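Local coordinates for universal stress protein (Mycobacterium smegmatis, PDB 5AHW), which binds cyclic AMP in a nucleotide pocket and, as a universal stress protein, probably takes part in cyclic-nucleotide signalling or stress responses as a homodimer, at residues Gln5-Gly10 against Asp22-Ile27; Lys34-Thr39 against Val100-Glu105; Asp109-Gly114 against Ala131-Arg136. One frame throughout, in Å; residues are numbered along the deposited sequence.

How the interactions relate
Strands 34-41, 6-10 and 110-114 lie side by side in one parallel sheet, so the three interactions are built on neighbouring strands. Interaction 1, on the central strand, packs a helix against one face. Interactions 2 and 3 pack helices against the other face, and these meet where Ala103 CB touches Leu111 CD2 at 3.9 Å. Probable backbone hydrogen bonds join the strands: Val9 O to Ala38 N at 2.8 Å between interactions 1 and 2, and Val8 O to Val112 N at 2.7 Å between interactions 1 and 3. Their centres lie about 10 to 12 Å apart. All three strands run to cyclic AMP, which sits over their C-terminal ends.

Interaction 1 of 3, residues Gln5-Gly10 against Asp22-Ile27; sequences QTVVVG and DRAGQI. With CMP (adenosine-3',5'-cyclic-monophosphate), chain K.
Val9 meets Ala24 within the beta-alpha-beta unit formed by strand 6-10, helix 15-31 and strand 34-41, part of the Rossmann-like fold of the universal stress proteins. Val9 CB itself lies 3.6 Å from Ala24 CB, the shortest approach between the two segments. From there the side chain splits, and CG1 and CG2 of Val9 are each 3.9 Å from Ala24 CB. The Ala24 methyl thus sits closest to the branch carbon and equally far from its two arms. With chi1 at 63°, Val9 CG1 stands between the backbone N and the carbonyl carbon and CG2 anti to that N, which leaves the two methyls flanking the Ala24 methyl. Two residues back on the same side of the strand, Val7 CG1 reaches Ala24 CB more loosely at 4.3 Å. The small Ala24 lets the helix ride close, its CA 6.4 Å from that of Val9. Leu35 and Val112 of the flanking strands also touch Ala24, so its methyl is packed from three strands. Further round the helix, Arg23 forms a salt bridge with Asp140 of the second subunit. The strand ends at the nucleotide, where the ribose hydroxyl O2' of cyclic AMP donates a hydrogen bond to Gly10 O at 2.5 Å.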
loop_
_atom_site.group_PDB
_atom_site.type_symbol
_atom_site.label_atom_id
_atom_site.label_comp_id
_atom_site.label_asym_id
_atom_site.label_seq_id
_atom_site.Cartn_x
_atom_site.Cartn_y
_atom_site.Cartn_z
ATOM N N GLN B 5 0.339 -8.650 -11.217
ATOM C CA GLN B 5 0.201 -8.629 -12.670
ATOM C C GLN B 5 -0.483 -7.337 -13.169
ATOM O O GLN B 5 -0.261 -6.877 -14.305
ATOM C CB GLN B 5 -0.651 -9.836 -13.141
ATOM C CG GLN B 5 -0.154 -11.250 -12.777
ATOM C CD GLN B 5 -0.872 -12.375 -13.582
ATOM O OE1 GLN B 5 -2.020 -12.696 -13.320
ATOM N NE2 GLN B 5 -0.181 -12.952 -14.565
ATOM N N THR B 6 -1.331 -6.758 -12.335
ATOM C CA THR B 6 -2.154 -5.630 -12.771
ATOM C C THR B 6 -2.300 -4.606 -11.656
ATOM O O THR B 6 -2.879 -4.887 -10.642
ATOM C CB THR B 6 -3.549 -6.123 -13.230
ATOM O OG1 THR B 6 -3.424 -7.072 -14.300
ATOM C CG2 THR B 6 -4.389 -4.960 -13.743
ATOM N N VAL B 7 -1.775 -3.420 -11.870
ATOM C CA VAL B 7 -1.773 -2.392 -10.841
ATOM C C VAL B 7 -2.625 -1.229 -11.354
ATOM O O VAL B 7 -2.474 -0.810 -12.481
ATOM C CB VAL B 7 -0.378 -1.884 -10.599
ATOM C CG1 VAL B 7 -0.372 -0.799 -9.577
ATOM C CG2 VAL B 7 0.559 -2.996 -10.136
ATOM N N VAL B 8 -3.513 -0.748 -10.515
ATOM C CA VAL B 8 -4.316 0.408 -10.812
ATOM C C VAL B 8 -3.922 1.592 -9.951
ATOM O O VAL B 8 -3.847 1.447 -8.747
ATOM C CB VAL B 8 -5.801 0.112 -10.555
ATOM C CG1 VAL B 8 -6.611 1.392 -10.747
ATOM C CG2 VAL B 8 -6.335 -0.912 -11.586
ATOM N N VAL B 9 -3.695 2.743 -10.582
ATOM C CA VAL B 9 -3.342 3.958 -9.884
ATOM C C VAL B 9 -4.282 5.060 -10.269
ATOM O O VAL B 9 -4.625 5.230 -11.431
ATOM C CB VAL B 9 -1.850 4.380 -10.048
ATOM C CG1 VAL B 9 -1.432 4.717 -11.499
ATOM C CG2 VAL B 9 -1.513 5.552 -9.100
ATOM N N GLY B 10 -4.738 5.789 -9.253
ATOM C CA GLY B 10 -5.648 6.914 -9.412
ATOM C C GLY B 10 -4.888 8.203 -9.340
ATOM O O GLY B 10 -4.077 8.388 -8.443
ATOM N N ASP B 22 4.301 7.886 -9.940
ATOM C CA ASP B 22 5.711 7.515 -9.935
ATOM C C ASP B 22 5.844 6.168 -9.240
ATOM O O ASP B 22 6.411 5.246 -9.836
ATOM C CB ASP B 22 6.594 8.485 -9.192
ATOM C CG ASP B 22 6.707 9.766 -9.865
ATOM O OD1 ASP B 22 6.347 9.826 -11.043
ATOM O OD2 ASP B 22 7.088 10.769 -9.211
ATOM N N ARG B 23 5.300 6.042 -8.015
ATOM C CA ARG B 23 5.457 4.822 -7.250
ATOM C C ARG B 23 4.748 3.639 -7.894
ATOM O O ARG B 23 5.313 2.541 -7.970
ATOM C CB ARG B 23 5.023 5.007 -5.824
ATOM C CG ARG B 23 5.644 4.034 -4.867
ATOM C CD ARG B 23 7.148 4.334 -4.671
ATOM N NE ARG B 23 7.347 5.328 -3.577
ATOM C CZ ARG B 23 8.534 5.639 -3.066
ATOM N NH1 ARG B 23 9.648 5.107 -3.591
ATOM N NH2 ARG B 23 8.632 6.499 -2.050
ATOM N N ALA B 24 3.518 3.820 -8.376
ATOM C CA ALA B 24 2.870 2.710 -9.019
ATOM C C ALA B 24 3.662 2.292 -10.230
ATOM O O ALA B 24 3.716 1.151 -10.506
ATOM C CB ALA B 24 1.451 3.044 -9.418
ATOM N N GLY B 25 4.254 3.233 -10.954
ATOM C CA GLY B 25 5.062 2.923 -12.119
ATOM C C GLY B 25 6.315 2.099 -11.834
ATOM O O GLY B 25 6.671 1.192 -12.609
ATOM N N GLN B 26 6.951 2.404 -10.706
ATOM C CA GLN B 26 8.096 1.645 -10.218
ATOM C C GLN B 26 7.653 0.250 -9.844
ATOM O O GLN B 26 8.285 -0.725 -10.223
ATOM C CB GLN B 26 8.763 2.380 -9.023
ATOM C CG GLN B 26 9.261 3.768 -9.452
ATOM C CD GLN B 26 9.923 4.689 -8.388
ATOM O OE1 GLN B 26 9.352 5.037 -7.318
ATOM N NE2 GLN B 26 11.130 5.146 -8.729
ATOM N N ILE B 27 6.545 0.127 -9.125
ATOM C CA ILE B 27 6.115 -1.203 -8.667
ATOM C C ILE B 27 5.707 -2.057 -9.837
ATOM O O ILE B 27 6.050 -3.243 -9.916
ATOM C CB ILE B 27 5.008 -1.120 -7.636
ATOM C CG1 ILE B 27 5.642 -0.685 -6.357
ATOM C CG2 ILE B 27 4.349 -2.462 -7.380
ATOM C CD1 ILE B 27 4.608 -0.209 -5.384
HETATM P P CMP K . -3.090 12.263 -3.720
HETATM O O1P CMP K . -1.594 12.144 -3.453
HETATM O O2P CMP K . -3.406 13.574 -4.272
HETATM O "O5'" CMP K . -4.005 11.864 -2.497
HETATM C "C5'" CMP K . -5.389 11.441 -2.575
HETATM C "C4'" CMP K . -5.473 10.472 -3.722
HETATM O "O4'" CMP K . -6.797 10.101 -4.065
HETATM C "C3'" CMP K . -4.918 10.995 -4.993
HETATM O "O3'" CMP K . -3.515 11.157 -4.832
HETATM C "C2'" CMP K . -5.406 9.955 -6.011
HETATM O "O2'" CMP K . -4.653 8.734 -5.999
HETATM C "C1'" CMP K . -6.809 9.695 -5.438
HETATM N N9 CMP K . -7.750 10.543 -6.208
HETATM C C8 CMP K . -8.279 11.724 -5.834
HETATM N N7 CMP K . -9.033 12.244 -6.814
HETATM C C5 CMP K . -9.009 11.396 -7.816
HETATM C C6 CMP K . -9.627 11.304 -9.150
HETATM N N6 CMP K . -10.425 12.276 -9.569
HETATM N N1 CMP K . -9.354 10.239 -9.916
HETATM C C2 CMP K . -8.549 9.248 -9.515
HETATM N N3 CMP K . -7.935 9.265 -8.314
HETATM C C4 CMP K . -8.134 10.289 -7.444
#

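Interaction 2 of 3, residues Lys34-Thr39 against Val100-Glu105; sequences KLIIAT and VELADE. With CMP (adenosine-3',5'-cyclic-monophosphate), chain K.
A single methyl group, Leu102 CD2, makes every close contact between residues 34-39 and 100-105, and it makes one of them unusually tightly: Ala38 CB lies only 3.5 Å away, inside normal carbon-carbon contact distance. Its other neighbour on the strand is Ile36 CG2, at a more relaxed 4.1 Å. Ile36 and Ala38 stand two residues apart on the same side of the strand, and the leucine methyl comes down onto both, pressing harder on the alanine. Leu102 gets there with CG swung anti to its backbone N (chi1 167°), which carries the branch out from the helix toward the sheet. Ile36 offers its CG2 branch, while the side chains of Ile36 and Leu102 run across each other at a slant. The contact is thus a small, buried and wholly apolar one, with the CA atoms of Ala38 and Leu102 8.4 Å apart.

Around it, Arg89 of strand 86-92 packs on both Ile36 and Leu102. On the other side of strand 34-41, Ile37 faces helix 65-80. Ala38 has two roles, taking the Leu102 contact with its methyl and lining the nucleotide pocket with its carbonyl: Ala38 O sits 3.5 Å from adenine C2 of cyclic AMP. Next to it, Thr39 CA is 3.8 Å from adenine N1. The side chain of Thr39 is tied to the backbone O of Thr11, and Ala40 O just beyond takes a hydrogen bond from the ligand. Helix 95-105 links strand 86-92 at one edge of the sheet to strand 110-114, passing over the two strands between them. That long beta-alpha-beta crossover, with strand order 3-2-1-4-5 and the nucleotide at the C-terminal ends of the strands, is the hallmark of a Rossmann-like alpha/beta fold.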
loop_
_atom_site.group_PDB
_atom_site.type_symbol
_atom_site.label_atom_id
_atom_site.label_comp_id
_atom_site.label_asym_id
_atom_site.label_seq_id
_atom_site.Cartn_x
_atom_site.Cartn_y
_atom_site.Cartn_z
ATOM N N LYS B 34 1.095 -4.892 -15.879
ATOM C CA LYS B 34 0.321 -3.873 -16.541
ATOM C C LYS B 34 -0.010 -2.771 -15.504
ATOM O O LYS B 34 -0.526 -3.075 -14.429
ATOM C CB LYS B 34 -0.955 -4.507 -17.071
ATOM C CG LYS B 34 -1.858 -3.566 -17.841
ATOM C CD LYS B 34 -2.928 -4.350 -18.611
ATOM C CE LYS B 34 -4.030 -3.412 -19.122
ATOM N NZ LYS B 34 -4.809 -3.963 -20.287
ATOM N N LEU B 35 0.289 -1.522 -15.849
ATOM C CA LEU B 35 -0.221 -0.395 -15.131
ATOM C C LEU B 35 -1.440 0.300 -15.813
ATOM O O LEU B 35 -1.403 0.652 -17.019
ATOM C CB LEU B 35 0.856 0.615 -14.972
ATOM C CG LEU B 35 0.492 1.840 -14.152
ATOM C CD1 LEU B 35 0.382 1.523 -12.694
ATOM C CD2 LEU B 35 1.582 2.894 -14.330
ATOM N N ILE B 36 -2.485 0.524 -15.018
ATOM C CA ILE B 36 -3.691 1.214 -15.471
ATOM C C ILE B 36 -3.754 2.532 -14.693
ATOM O O ILE B 36 -3.847 2.544 -13.467
ATOM C CB ILE B 36 -4.932 0.325 -15.278
ATOM C CG1 ILE B 36 -4.808 -0.951 -16.123
ATOM C CG2 ILE B 36 -6.202 1.040 -15.740
ATOM C CD1 ILE B 36 -5.920 -1.975 -15.950
ATOM N N ILE B 37 -3.634 3.642 -15.405
ATOM C CA ILE B 37 -3.776 4.936 -14.776
ATOM C C ILE B 37 -5.225 5.371 -14.965
ATOM O O ILE B 37 -5.715 5.464 -16.105
ATOM C CB ILE B 37 -2.810 5.972 -15.408
ATOM C CG1 ILE B 37 -1.369 5.439 -15.435
ATOM C CG2 ILE B 37 -2.893 7.326 -14.674
ATOM C CD1 ILE B 37 -0.340 6.385 -16.038
ATOM N N ALA B 38 -5.905 5.657 -13.867
ATOM C CA ALA B 38 -7.298 6.079 -13.902
ATOM C C ALA B 38 -7.522 7.492 -13.351
ATOM O O ALA B 38 -6.919 7.890 -12.353
ATOM C CB ALA B 38 -8.165 5.071 -13.145
ATOM N N THR B 39 -8.365 8.256 -14.024
ATOM C CA THR B 39 -8.738 9.563 -13.568
ATOM C C THR B 39 -10.261 9.630 -13.599
ATOM O O THR B 39 -10.919 9.477 -14.685
ATOM C CB THR B 39 -8.174 10.672 -14.459
ATOM O OG1 THR B 39 -6.754 10.668 -14.378
ATOM C CG2 THR B 39 -8.667 12.028 -14.025
ATOM N N VAL B 100 -12.508 1.703 -7.136
ATOM C CA VAL B 100 -12.892 0.366 -6.648
ATOM C C VAL B 100 -13.564 -0.460 -7.688
ATOM O O VAL B 100 -13.245 -1.647 -7.895
ATOM C CB VAL B 100 -13.747 0.458 -5.410
ATOM C CG1 VAL B 100 -14.139 -0.918 -4.955
ATOM C CG2 VAL B 100 -12.908 1.128 -4.306
ATOM N N GLU B 101 -14.462 0.154 -8.413
ATOM C CA GLU B 101 -15.097 -0.620 -9.481
ATOM C C GLU B 101 -14.132 -1.029 -10.574
ATOM O O GLU B 101 -14.240 -2.132 -11.098
ATOM C CB GLU B 101 -16.284 0.134 -10.076
ATOM C CG GLU B 101 -17.372 0.358 -9.036
ATOM C CD GLU B 101 -18.530 1.238 -9.502
ATOM O OE1 GLU B 101 -18.630 1.591 -10.727
ATOM O OE2 GLU B 101 -19.316 1.596 -8.571
ATOM N N LEU B 102 -13.215 -0.139 -10.936
ATOM C CA LEU B 102 -12.283 -0.434 -12.008
ATOM C C LEU B 102 -11.435 -1.610 -11.601
ATOM O O LEU B 102 -11.148 -2.494 -12.355
ATOM C CB LEU B 102 -11.420 0.785 -12.361
ATOM C CG LEU B 102 -10.192 0.570 -13.243
ATOM C CD1 LEU B 102 -10.619 -0.002 -14.598
ATOM C CD2 LEU B 102 -9.490 1.875 -13.447
ATOM N N ALA B 103 -11.068 -1.614 -10.355
ATOM C CA ALA B 103 -10.205 -2.634 -9.826
ATOM C C ALA B 103 -10.853 -4.026 -9.816
ATOM O O ALA B 103 -10.180 -5.023 -10.201
ATOM C CB ALA B 103 -9.739 -2.223 -8.441
ATOM N N ASP B 104 -12.127 -4.110 -9.403
ATOM C CA ASP B 104 -12.912 -5.310 -9.587
ATOM C C ASP B 104 -13.010 -5.764 -11.044
ATOM O O ASP B 104 -12.891 -6.977 -11.330
ATOM C CB ASP B 104 -14.344 -5.127 -9.092
ATOM C CG ASP B 104 -14.442 -5.152 -7.601
ATOM O OD1 ASP B 104 -13.422 -5.423 -6.944
ATOM O OD2 ASP B 104 -15.558 -4.906 -7.080
ATOM N N GLU B 105 -13.260 -4.809 -11.939
ATOM C CA GLU B 105 -13.474 -5.084 -13.377
ATOM C C GLU B 105 -12.206 -5.676 -13.974
ATOM O O GLU B 105 -12.297 -6.612 -14.702
ATOM C CB GLU B 105 -13.881 -3.789 -14.144
ATOM C CG GLU B 105 -14.124 -3.893 -15.650
ATOM C CD GLU B 105 -13.554 -2.718 -16.486
ATOM O OE1 GLU B 105 -13.861 -1.537 -16.166
ATOM O OE2 GLU B 105 -12.802 -2.964 -17.478
HETATM P P CMP K . -3.090 12.263 -3.720
HETATM O O1P CMP K . -1.594 12.144 -3.453
HETATM O O2P CMP K . -3.406 13.574 -4.272
HETATM O "O5'" CMP K . -4.005 11.864 -2.497
HETATM C "C5'" CMP K . -5.389 11.441 -2.575
HETATM C "C4'" CMP K . -5.473 10.472 -3.722
HETATM O "O4'" CMP K . -6.797 10.101 -4.065
HETATM C "C3'" CMP K . -4.918 10.995 -4.993
HETATM O "O3'" CMP K . -3.515 11.157 -4.832
HETATM C "C2'" CMP K . -5.406 9.955 -6.011
HETATM O "O2'" CMP K . -4.653 8.734 -5.999
HETATM C "C1'" CMP K . -6.809 9.695 -5.438
HETATM N N9 CMP K . -7.750 10.543 -6.208
HETATM C C8 CMP K . -8.279 11.724 -5.834
HETATM N N7 CMP K . -9.033 12.244 -6.814
HETATM C C5 CMP K . -9.009 11.396 -7.816
HETATM C C6 CMP K . -9.627 11.304 -9.150
HETATM N N6 CMP K . -10.425 12.276 -9.569
HETATM N N1 CMP K . -9.354 10.239 -9.916
HETATM C C2 CMP K . -8.549 9.248 -9.515
HETATM N N3 CMP K . -7.935 9.265 -8.314
HETATM C C4 CMP K . -8.134 10.289 -7.444
#

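Interaction 3 of 3, residues Asp109-Gly114 against Ala131-Arg136; sequences DLLVVG and ANVARR. With CMP (adenosine-3',5'-cyclic-monophosphate), chain K; SO4 (sulfate ion), chain L.
The strand that leads into the Walker A-like, glycine-rich nucleotide loop is covered here by helix 129-136, with Leu111 and Val113 packing against Val133. Leu111 and Val133 reach for each other tip to tip, Leu111 CD2 standing 4.1 Å from Val133 CG1. The same methyl, Val133 CG1, lies 4.3 Å from Val113 CG1, so one branch serves both strand residues. It can do so because chi1 of Val133 is 167°, which sends CG1 anti to the backbone N and out toward the sheet. Ala103 and Leu99 of helix 95-105 fill in beside Leu111 and Val113 respectively.

At the end of the strand Gly114 N gives cyclic AMP O2' a weak hydrogen bond of 3.4 Å. Gly114 has no side chain to collide with the phosphate, and its carbonyl carbon comes to 3.3 Å from the ligand's O5'.

On the solvent side of the helix, a sulfate, probably from the crystallisation liquor, is gripped by two arginines. Arg136 stretches its chain out and uses two N-H groups, NE to sulfate O1 and NH2 to O4, both at 2.8 Å. Arg135 bends at chi3 (-76°) and adds NE to sulfate O2 at 3.1 Å, close to straight at 167°, while one face of its guanidinium lies over Ala131 O. Helix 129-136 therefore has two chemical faces: Val133 packs it on the sheet beside the cyclic AMP pocket, and its outer arginines form a basic patch that can hold an anion well away from the nucleotide.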
loop_
_atom_site.group_PDB
_atom_site.type_symbol
_atom_site.label_atom_id
_atom_site.label_comp_id
_atom_site.label_asym_id
_atom_site.label_seq_id
_atom_site.Cartn_x
_atom_site.Cartn_y
_atom_site.Cartn_z
ATOM N N ASP B 109 -4.504 -6.578 -8.880
ATOM C CA ASP B 109 -3.822 -7.195 -7.771
ATOM C C ASP B 109 -3.483 -6.105 -6.794
ATOM O O ASP B 109 -3.258 -6.371 -5.613
ATOM C CB ASP B 109 -2.516 -7.815 -8.264
ATOM C CG ASP B 109 -2.733 -8.812 -9.334
ATOM O OD1 ASP B 109 -3.436 -9.787 -9.037
ATOM O OD2 ASP B 109 -2.253 -8.635 -10.468
ATOM N N LEU B 110 -3.389 -4.875 -7.279
ATOM C CA LEU B 110 -3.085 -3.764 -6.395
ATOM C C LEU B 110 -3.686 -2.450 -6.902
ATOM O O LEU B 110 -3.663 -2.133 -8.093
ATOM C CB LEU B 110 -1.569 -3.614 -6.289
ATOM C CG LEU B 110 -1.011 -2.426 -5.493
ATOM C CD1 LEU B 110 -1.200 -2.705 -4.020
ATOM C CD2 LEU B 110 0.452 -2.162 -5.815
ATOM N N LEU B 111 -4.166 -1.677 -5.963
ATOM C CA LEU B 111 -4.693 -0.370 -6.223
ATOM C C LEU B 111 -3.864 0.674 -5.462
ATOM O O LEU B 111 -3.630 0.530 -4.279
ATOM C CB LEU B 111 -6.124 -0.424 -5.699
ATOM C CG LEU B 111 -7.022 0.759 -5.833
ATOM C CD1 LEU B 111 -6.854 1.515 -7.157
ATOM C CD2 LEU B 111 -8.382 0.131 -5.696
ATOM N N VAL B 112 -3.386 1.710 -6.140
ATOM C CA VAL B 112 -2.524 2.677 -5.547
ATOM C C VAL B 112 -3.192 4.060 -5.516
ATOM O O VAL B 112 -3.740 4.561 -6.517
ATOM C CB VAL B 112 -1.245 2.755 -6.377
ATOM C CG1 VAL B 112 -0.215 3.706 -5.756
ATOM C CG2 VAL B 112 -0.642 1.370 -6.494
ATOM N N VAL B 113 -3.130 4.693 -4.347
ATOM C CA VAL B 113 -3.569 6.047 -4.127
ATOM C C VAL B 113 -2.545 6.810 -3.271
ATOM O O VAL B 113 -1.769 6.216 -2.541
ATOM C CB VAL B 113 -4.980 6.080 -3.441
ATOM C CG1 VAL B 113 -6.076 5.514 -4.337
ATOM C CG2 VAL B 113 -5.013 5.304 -2.158
ATOM N N GLY B 114 -2.501 8.127 -3.386
ATOM C CA GLY B 114 -1.842 8.985 -2.381
ATOM C C GLY B 114 -2.686 9.130 -1.148
ATOM O O GLY B 114 -3.785 8.548 -1.063
ATOM N N ALA B 131 -8.951 6.815 2.389
ATOM C CA ALA B 131 -9.556 6.041 3.436
ATOM C C ALA B 131 -10.730 5.207 2.902
ATOM O O ALA B 131 -10.911 4.050 3.299
ATOM C CB ALA B 131 -10.045 6.955 4.502
ATOM N N ASN B 132 -11.549 5.788 2.016
ATOM C CA ASN B 132 -12.749 5.081 1.593
ATOM C C ASN B 132 -12.338 3.987 0.614
ATOM O O ASN B 132 -12.937 2.913 0.567
ATOM C CB ASN B 132 -13.774 6.017 0.922
ATOM C CG ASN B 132 -14.389 7.061 1.840
ATOM O OD1 ASN B 132 -14.055 7.232 3.010
ATOM N ND2 ASN B 132 -15.396 7.727 1.304
ATOM N N VAL B 133 -11.357 4.272 -0.212
ATOM C CA VAL B 133 -10.792 3.225 -1.062
ATOM C C VAL B 133 -10.254 2.040 -0.246
ATOM O O VAL B 133 -10.519 0.865 -0.548
ATOM C CB VAL B 133 -9.687 3.818 -1.970
ATOM C CG1 VAL B 133 -8.870 2.758 -2.639
ATOM C CG2 VAL B 133 -10.294 4.627 -3.080
ATOM N N ALA B 134 -9.518 2.369 0.814
ATOM C CA ALA B 134 -8.941 1.319 1.678
ATOM C C ALA B 134 -10.078 0.547 2.281
ATOM O O ALA B 134 -10.023 -0.682 2.338
ATOM C CB ALA B 134 -8.052 1.950 2.785
ATOM N N ARG B 135 -11.157 1.228 2.728
ATOM C CA ARG B 135 -12.160 0.437 3.375
ATOM C C ARG B 135 -12.934 -0.414 2.405
ATOM O O ARG B 135 -13.442 -1.471 2.789
ATOM C CB ARG B 135 -13.120 1.240 4.241
ATOM C CG ARG B 135 -12.538 1.877 5.519
ATOM C CD ARG B 135 -13.632 2.454 6.390
ATOM N NE ARG B 135 -14.014 3.666 5.732
ATOM C CZ ARG B 135 -13.444 4.848 5.987
ATOM N NH1 ARG B 135 -12.608 5.000 7.006
ATOM N NH2 ARG B 135 -13.754 5.872 5.277
ATOM N N ARG B 136 -13.054 0.019 1.159
ATOM C CA ARG B 136 -13.979 -0.630 0.222
ATOM C C ARG B 136 -13.301 -1.650 -0.705
ATOM O O ARG B 136 -13.952 -2.499 -1.247
ATOM C CB ARG B 136 -14.789 0.397 -0.567
ATOM C CG ARG B 136 -15.768 1.206 0.310
ATOM C CD ARG B 136 -16.613 2.185 -0.518
ATOM N NE ARG B 136 -17.233 3.215 0.330
ATOM C CZ ARG B 136 -17.681 4.371 -0.086
ATOM N NH1 ARG B 136 -17.676 4.654 -1.367
ATOM N NH2 ARG B 136 -18.256 5.222 0.775
HETATM P P CMP K . -3.090 12.263 -3.720
HETATM O O1P CMP K . -1.594 12.144 -3.453
HETATM O O2P CMP K . -3.406 13.574 -4.272
HETATM O "O5'" CMP K . -4.005 11.864 -2.497
HETATM C "C5'" CMP K . -5.389 11.441 -2.575
HETATM C "C4'" CMP K . -5.473 10.472 -3.722
HETATM O "O4'" CMP K . -6.797 10.101 -4.065
HETATM C "C3'" CMP K . -4.918 10.995 -4.993
HETATM O "O3'" CMP K . -3.515 11.157 -4.832
HETATM C "C2'" CMP K . -5.406 9.955 -6.011
HETATM O "O2'" CMP K . -4.653 8.734 -5.999
HETATM C "C1'" CMP K . -6.809 9.695 -5.438
HETATM N N9 CMP K . -7.750 10.543 -6.208
HETATM C C8 CMP K . -8.279 11.724 -5.834
HETATM N N7 CMP K . -9.033 12.244 -6.814
HETATM C C5 CMP K . -9.009 11.396 -7.816
HETATM C C6 CMP K . -9.627 11.304 -9.150
HETATM N N6 CMP K . -10.425 12.276 -9.569
HETATM N N1 CMP K . -9.354 10.239 -9.916
HETATM C C2 CMP K . -8.549 9.248 -9.515
HETATM N N3 CMP K . -7.935 9.265 -8.314
HETATM C C4 CMP K . -8.134 10.289 -7.444
HETATM S S SO4 L . -17.524 3.620 3.869
HETATM O O1 SO4 L . -17.940 2.483 2.961
HETATM O O2 SO4 L . -16.090 3.964 3.466
HETATM O O3 SO4 L . -17.602 3.114 5.260
HETATM O O4 SO4 L . -18.112 4.901 3.516
#